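Local coordinates for protein 4-phosphoerythronate dehydrogenase (Lactobacillus jensenii, PDB 4PRK) that probably catalyses the NAD-dependent interconversion of pyruvate and D-lactate, as a member of the D-isomer-specific 2-hydroxyacid dehydrogenase family, at residues 21-26 with 310-315; 111-116 with 291-296. All coordinates share one frame; numbering follows the deposited sequence.

Interaction 1 (21-26 with 310-315); sequences KKFGCE and ISLRDT
Leu-312, on helix 301-319, drives one of its methyls onto a face of the Phe-23 ring at the end of helix 10-23. CD2 stands 3.6 Å from the ring centroid and 18° off the ring normal, a CH-pi contact displaced toward CG, from which it is 3.5 Å away. The two side chains come from opposite directions. With CG of Leu-312 trans to its own backbone N (chi1 176°), the branched end extends toward segment 21-26, and both methyls reach the sulfur of Cys-25, SG lying 4.0 Å from CD2 and 4.1 Å from CD1. This is the tight part of the contact, with Leu-312 and Cys-25 buried, and Ile-3 and Leu-49 of the neighbouring strands also pack on Leu-312.

Helix 10-23 ends between Phe-23 and Cys-25 in a Schellman motif, with Gly-24 at positive phi as its C-prime residue, and both side chains face the same leucine before strand 26-30 begins.

The other flank is looser and partly exposed. There Arg-313 offers only its aliphatic base: CB and CG each lie 3.9 Å from CE2 of Phe-23, CG in the plane of the ring at its edge. Bent at its second and third torsions, the arginine leads its guanidinium away from the ring, and NH2 meets OD1 of Asp-314 in a 3.1 Å salt bridge while also bonding to the carbonyl of Arg-323. Lys-22 NZ pairs with Glu-309 OE1 nearby. Between these segments, then, the contact is apolar, with one salt bridge joining the two helices just beyond it.

Interaction 2 (111-116 with 291-296); sequences VTQAMY and IVTPHS
At the edge of the seven-stranded Rossmann sheet, helix 103-118 lies against the outermost strand, 290-292, and the loop that follows it, with Gln-113 packed on Ile-291. The amide of Gln-113 rests on the isoleucine's branch methyl, CD being 3.5 Å from CG2, while its CG approaches CD1 of the same residue at 3.8 Å. Those two methyls thus line the glutamine from its aliphatic stem to its amide. Farther along the helix, the ring of Tyr-116 also meets this apolar patch: its CD1 is 3.7 Å from CD1 of Ile-291.

Gln-113 runs extended beyond CG (chi2 -169°), which carries its amide past Ile-291 to the loop. NE2 then gives a weak hydrogen bond to OG1 of Thr-293, 3.1 Å long and bent to 130° at the hydrogen. That hydroxyl has a stronger partner in OD1 of Asp-259, which also accepts from the backbone N of Ser-296, so one carboxylate oxygen ties Thr-293 to Ser-296 across the loop that holds the inverse gamma turn at Pro-294. With an alanine in place of Gln-113, the contact would probably uncover CG2 of Ile-291, open a gap beside the strand and leave the Thr-293 hydroxyl without its weak bond from the helix.

The contact is wholly buried, and a second subunit closes over it: Tyr-116 stacks on Tyr-116 of that subunit, whose Phe-124 packs on Pro-294 and Ser-296. A helix laid along the last strand of a parallel alpha/beta sheet, with a second subunit beyond it, fits the nucleotide-binding domain of the D-2-hydroxyacid dehydrogenases.

How the interactions relate
The two contacts lie on opposite sides of the chain's centre, about 32 Å apart between centres, and share no helix or strand. Interaction 1 is partly buried and packs helix 301-319 beside the five-stranded sheet that contains strand 26-30; interaction 2 is fully buried at the seven-stranded sheet, next to another subunit. Along the chain, interaction 2 is nested within the loop that interaction 1 closes: strand 290-292 is followed by helix 301-319, which returns the chain to its N-terminal part. The chemistry follows the setting, with apolar contacts between the segments of interaction 1 and charge pairing only at its rim, and a weak polar link added to the packing in the interior.

Interaction 1 (21-26 with 310-315)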
loop_
_atom_site.group_PDB
_atom_site.type_symbol
_atom_site.label_atom_id
_atom_site.label_comp_id
_atom_site.label_asym_id
_atom_site.label_seq_id
_atom_site.Cartn_x
_atom_site.Cartn_y
_atom_site.Cartn_z
ATOM N N LYS A 21 -21.749 3.177 28.810
ATOM C CA LYS A 21 -21.836 1.728 28.718
ATOM C C LYS A 21 -20.443 1.121 28.541
ATOM O O LYS A 21 -20.111 0.160 29.232
ATOM C CB LYS A 21 -22.737 1.284 27.581
ATOM C CG LYS A 21 -22.714 -0.229 27.364
ATOM C CD LYS A 21 -23.601 -0.696 26.215
ATOM C CE LYS A 21 -23.215 -0.002 24.919
ATOM N NZ LYS A 21 -23.778 -0.674 23.720
ATOM N N LYS A 22 -19.630 1.685 27.643
ATOM C CA LYS A 22 -18.290 1.162 27.414
ATOM C C LYS A 22 -17.368 1.292 28.632
ATOM O O LYS A 22 -16.626 0.367 28.938
ATOM C CB LYS A 22 -17.651 1.831 26.216
ATOM C CG LYS A 22 -16.187 1.486 25.978
ATOM C CD LYS A 22 -15.739 2.250 24.730
ATOM C CE LYS A 22 -14.287 2.004 24.380
ATOM N NZ LYS A 22 -14.084 2.277 22.941
ATOM N N PHE A 23 -17.393 2.411 29.336
ATOM C CA PHE A 23 -16.554 2.489 30.522
ATOM C C PHE A 23 -17.230 2.055 31.803
ATOM O O PHE A 23 -16.579 1.945 32.843
ATOM C CB PHE A 23 -15.976 3.881 30.672
ATOM C CG PHE A 23 -14.798 4.136 29.744
ATOM C CD1 PHE A 23 -15.002 4.302 28.377
ATOM C CD2 PHE A 23 -13.488 4.175 30.247
ATOM C CE1 PHE A 23 -13.940 4.523 27.528
ATOM C CE2 PHE A 23 -12.417 4.410 29.403
ATOM C CZ PHE A 23 -12.642 4.589 28.042
ATOM N N GLY A 24 -18.528 1.781 31.740
ATOM C CA GLY A 24 -19.271 1.486 32.950
ATOM C C GLY A 24 -19.051 2.592 33.964
ATOM O O GLY A 24 -18.707 2.320 35.112
ATOM N N CYS A 25 -19.183 3.836 33.517
ATOM C CA CYS A 25 -19.135 4.973 34.412
ATOM C C CYS A 25 -20.239 5.912 33.989
ATOM O O CYS A 25 -20.852 5.716 32.919
ATOM C CB CYS A 25 -17.776 5.679 34.310
ATOM S SG CYS A 25 -17.572 6.595 32.776
ATOM N N GLU A 26 -20.480 6.928 34.799
ATOM C CA GLU A 26 -21.520 7.887 34.520
ATOM C C GLU A 26 -20.853 9.179 34.151
ATOM O O GLU A 26 -19.854 9.557 34.769
ATOM C CB GLU A 26 -22.365 8.083 35.760
ATOM C CG GLU A 26 -23.452 9.129 35.613
ATOM C CD GLU A 26 -24.461 9.094 36.761
ATOM O OE1 GLU A 26 -24.363 8.196 37.645
ATOM O OE2 GLU A 26 -25.347 9.977 36.764
ATOM N N ILE A 310 -9.938 8.990 25.593
ATOM C CA ILE A 310 -8.555 9.025 26.049
ATOM C C ILE A 310 -8.378 9.852 27.347
ATOM O O ILE A 310 -7.719 9.385 28.283
ATOM C CB ILE A 310 -7.573 9.496 24.950
ATOM C CG1 ILE A 310 -7.528 8.420 23.820
ATOM C CG2 ILE A 310 -6.181 9.707 25.549
ATOM C CD1 ILE A 310 -6.706 8.786 22.590
ATOM N N SER A 311 -8.958 11.045 27.411
ATOM C CA SER A 311 -8.959 11.804 28.651
ATOM C C SER A 311 -9.673 11.036 29.817
ATOM O O SER A 311 -9.097 10.815 30.905
ATOM C CB SER A 311 -9.590 13.167 28.388
ATOM O OG SER A 311 -10.931 13.077 27.933
ATOM N N LEU A 312 -10.893 10.576 29.544
ATOM C CA LEU A 312 -11.699 9.812 30.514
ATOM C C LEU A 312 -10.846 8.694 31.154
ATOM O O LEU A 312 -10.824 8.558 32.371
ATOM C CB LEU A 312 -12.956 9.187 29.793
ATOM C CG LEU A 312 -13.895 8.260 30.610
ATOM C CD1 LEU A 312 -14.466 9.055 31.785
ATOM C CD2 LEU A 312 -15.035 7.598 29.823
ATOM N N ARG A 313 -10.175 7.912 30.298
ATOM C CA ARG A 313 -9.336 6.793 30.683
ATOM C C ARG A 313 -8.161 7.229 31.575
ATOM O O ARG A 313 -7.959 6.642 32.632
ATOM C CB ARG A 313 -8.833 6.017 29.448
ATOM C CG ARG A 313 -8.489 4.564 29.741
ATOM C CD ARG A 313 -7.045 4.200 29.381
ATOM N NE ARG A 313 -6.091 4.961 30.199
ATOM C CZ ARG A 313 -5.286 4.479 31.152
ATOM N NH1 ARG A 313 -5.244 3.190 31.437
ATOM N NH2 ARG A 313 -4.491 5.314 31.810
ATOM N N ASP A 314 -7.393 8.243 31.186
ATOM C CA ASP A 314 -6.349 8.770 32.097
ATOM C C ASP A 314 -6.982 9.336 33.356
ATOM O O ASP A 314 -6.397 9.236 34.418
ATOM C CB ASP A 314 -5.492 9.890 31.476
ATOM C CG ASP A 314 -4.343 9.362 30.616
ATOM O OD1 ASP A 314 -4.181 8.127 30.489
ATOM O OD2 ASP A 314 -3.594 10.199 30.059
ATOM N N THR A 315 -8.168 9.943 33.226
ATOM C CA THR A 315 -8.802 10.613 34.346
ATOM C C THR A 315 -9.261 9.613 35.398
ATOM O O THR A 315 -8.984 9.819 36.581
ATOM C CB THR A 315 -9.925 11.521 33.861
ATOM O OG1 THR A 315 -9.329 12.499 33.012
ATOM C CG2 THR A 315 -10.653 12.228 35.047
#

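Interaction 2 (111-116 with 291-296)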
loop_
_atom_site.group_PDB
_atom_site.type_symbol
_atom_site.label_atom_id
_atom_site.label_comp_id
_atom_site.label_asym_id
_atom_site.label_seq_id
_atom_site.Cartn_x
_atom_site.Cartn_y
_atom_site.Cartn_z
ATOM N N VAL A 111 -4.617 15.321 2.301
ATOM C CA VAL A 111 -4.535 14.588 1.046
ATOM C C VAL A 111 -5.731 14.941 0.169
ATOM O O VAL A 111 -5.577 15.200 -1.035
ATOM C CB VAL A 111 -4.551 13.076 1.288
ATOM C CG1 VAL A 111 -4.869 12.276 0.032
ATOM C CG2 VAL A 111 -3.265 12.642 1.889
ATOM N N THR A 112 -6.922 14.877 0.769
ATOM C CA THR A 112 -8.155 15.177 0.056
ATOM C C THR A 112 -8.078 16.542 -0.603
ATOM O O THR A 112 -8.402 16.712 -1.808
ATOM C CB THR A 112 -9.341 15.188 1.054
ATOM O OG1 THR A 112 -9.598 13.873 1.482
ATOM C CG2 THR A 112 -10.565 15.706 0.461
ATOM N N GLN A 113 -7.667 17.543 0.172
ATOM C CA GLN A 113 -7.565 18.905 -0.387
ATOM C C GLN A 113 -6.525 18.986 -1.494
ATOM O O GLN A 113 -6.808 19.540 -2.568
ATOM C CB GLN A 113 -7.222 19.916 0.692
ATOM C CG GLN A 113 -8.412 20.243 1.551
ATOM C CD GLN A 113 -8.195 21.444 2.491
ATOM O OE1 GLN A 113 -7.430 22.354 2.203
ATOM N NE2 GLN A 113 -8.909 21.444 3.626
ATOM N N ALA A 114 -5.363 18.366 -1.280
ATOM C CA ALA A 114 -4.347 18.305 -2.333
ATOM C C ALA A 114 -4.845 17.647 -3.629
ATOM O O ALA A 114 -4.519 18.136 -4.716
ATOM C CB ALA A 114 -3.075 17.610 -1.887
ATOM N N MET A 115 -5.624 16.564 -3.511
ATOM C CA MET A 115 -6.050 15.854 -4.696
ATOM C C MET A 115 -7.085 16.684 -5.431
ATOM O O MET A 115 -7.001 16.839 -6.633
ATOM C CB MET A 115 -6.634 14.477 -4.401
ATOM C CG MET A 115 -5.901 13.753 -3.318
ATOM S SD MET A 115 -5.914 12.014 -3.607
ATOM C CE MET A 115 -4.707 12.310 -4.966
ATOM N N TYR A 116 -8.067 17.191 -4.712
ATOM C CA TYR A 116 -9.048 18.102 -5.340
ATOM C C TYR A 116 -8.389 19.253 -6.110
ATOM O O TYR A 116 -8.697 19.504 -7.289
ATOM C CB TYR A 116 -10.025 18.627 -4.312
ATOM C CG TYR A 116 -11.058 19.588 -4.830
ATOM C CD1 TYR A 116 -10.744 20.892 -4.962
ATOM C CD2 TYR A 116 -12.372 19.195 -5.060
ATOM C CE1 TYR A 116 -11.648 21.815 -5.410
ATOM C CE2 TYR A 116 -13.333 20.106 -5.478
ATOM C CZ TYR A 116 -12.931 21.418 -5.658
ATOM O OH TYR A 116 -13.738 22.386 -6.033
ATOM N N ILE A 291 -8.847 26.071 -1.397
ATOM C CA ILE A 291 -9.837 25.588 -0.463
ATOM C C ILE A 291 -9.559 26.203 0.881
ATOM O O ILE A 291 -8.408 26.236 1.291
ATOM C CB ILE A 291 -9.786 24.055 -0.315
ATOM C CG1 ILE A 291 -10.407 23.357 -1.497
ATOM C CG2 ILE A 291 -10.543 23.574 0.907
ATOM C CD1 ILE A 291 -10.180 21.845 -1.455
ATOM N N VAL A 292 -10.593 26.661 1.588
ATOM C CA VAL A 292 -10.429 26.952 3.012
ATOM C C VAL A 292 -11.506 26.246 3.777
ATOM O O VAL A 292 -12.641 26.320 3.402
ATOM C CB VAL A 292 -10.483 28.456 3.368
ATOM C CG1 VAL A 292 -10.132 28.671 4.872
ATOM C CG2 VAL A 292 -9.567 29.267 2.448
ATOM N N THR A 293 -11.101 25.542 4.841
ATOM C CA THR A 293 -11.982 24.904 5.773
ATOM C C THR A 293 -11.721 25.467 7.154
ATOM O O THR A 293 -10.607 25.926 7.446
ATOM C CB THR A 293 -11.763 23.368 5.807
ATOM O OG1 THR A 293 -10.362 23.059 5.817
ATOM C CG2 THR A 293 -12.436 22.719 4.575
ATOM N N PRO A 294 -12.738 25.444 8.017
ATOM C CA PRO A 294 -12.654 26.057 9.332
ATOM C C PRO A 294 -12.031 25.187 10.381
ATOM O O PRO A 294 -12.723 24.760 11.296
ATOM C CB PRO A 294 -14.130 26.318 9.679
ATOM C CG PRO A 294 -14.885 25.311 8.909
ATOM C CD PRO A 294 -14.026 24.791 7.812
ATOM N N HIS A 295 -10.734 24.915 10.234
ATOM C CA HIS A 295 -9.985 24.092 11.170
ATOM C C HIS A 295 -10.778 22.822 11.500
ATOM O O HIS A 295 -10.890 22.415 12.654
ATOM C CB HIS A 295 -9.582 24.885 12.450
ATOM C CG HIS A 295 -8.157 24.654 12.881
ATOM N ND1 HIS A 295 -7.637 23.392 13.121
ATOM C CD2 HIS A 295 -7.134 25.519 13.081
ATOM C CE1 HIS A 295 -6.355 23.491 13.436
ATOM N NE2 HIS A 295 -6.027 24.769 13.425
ATOM N N SER A 296 -11.290 22.161 10.474
ATOM C CA SER A 296 -12.018 20.960 10.696
ATOM C C SER A 296 -11.246 19.696 10.253
ATOM O O SER A 296 -11.860 18.596 10.080
ATOM C CB SER A 296 -13.370 21.088 9.973
ATOM O OG SER A 296 -13.236 21.281 8.532
#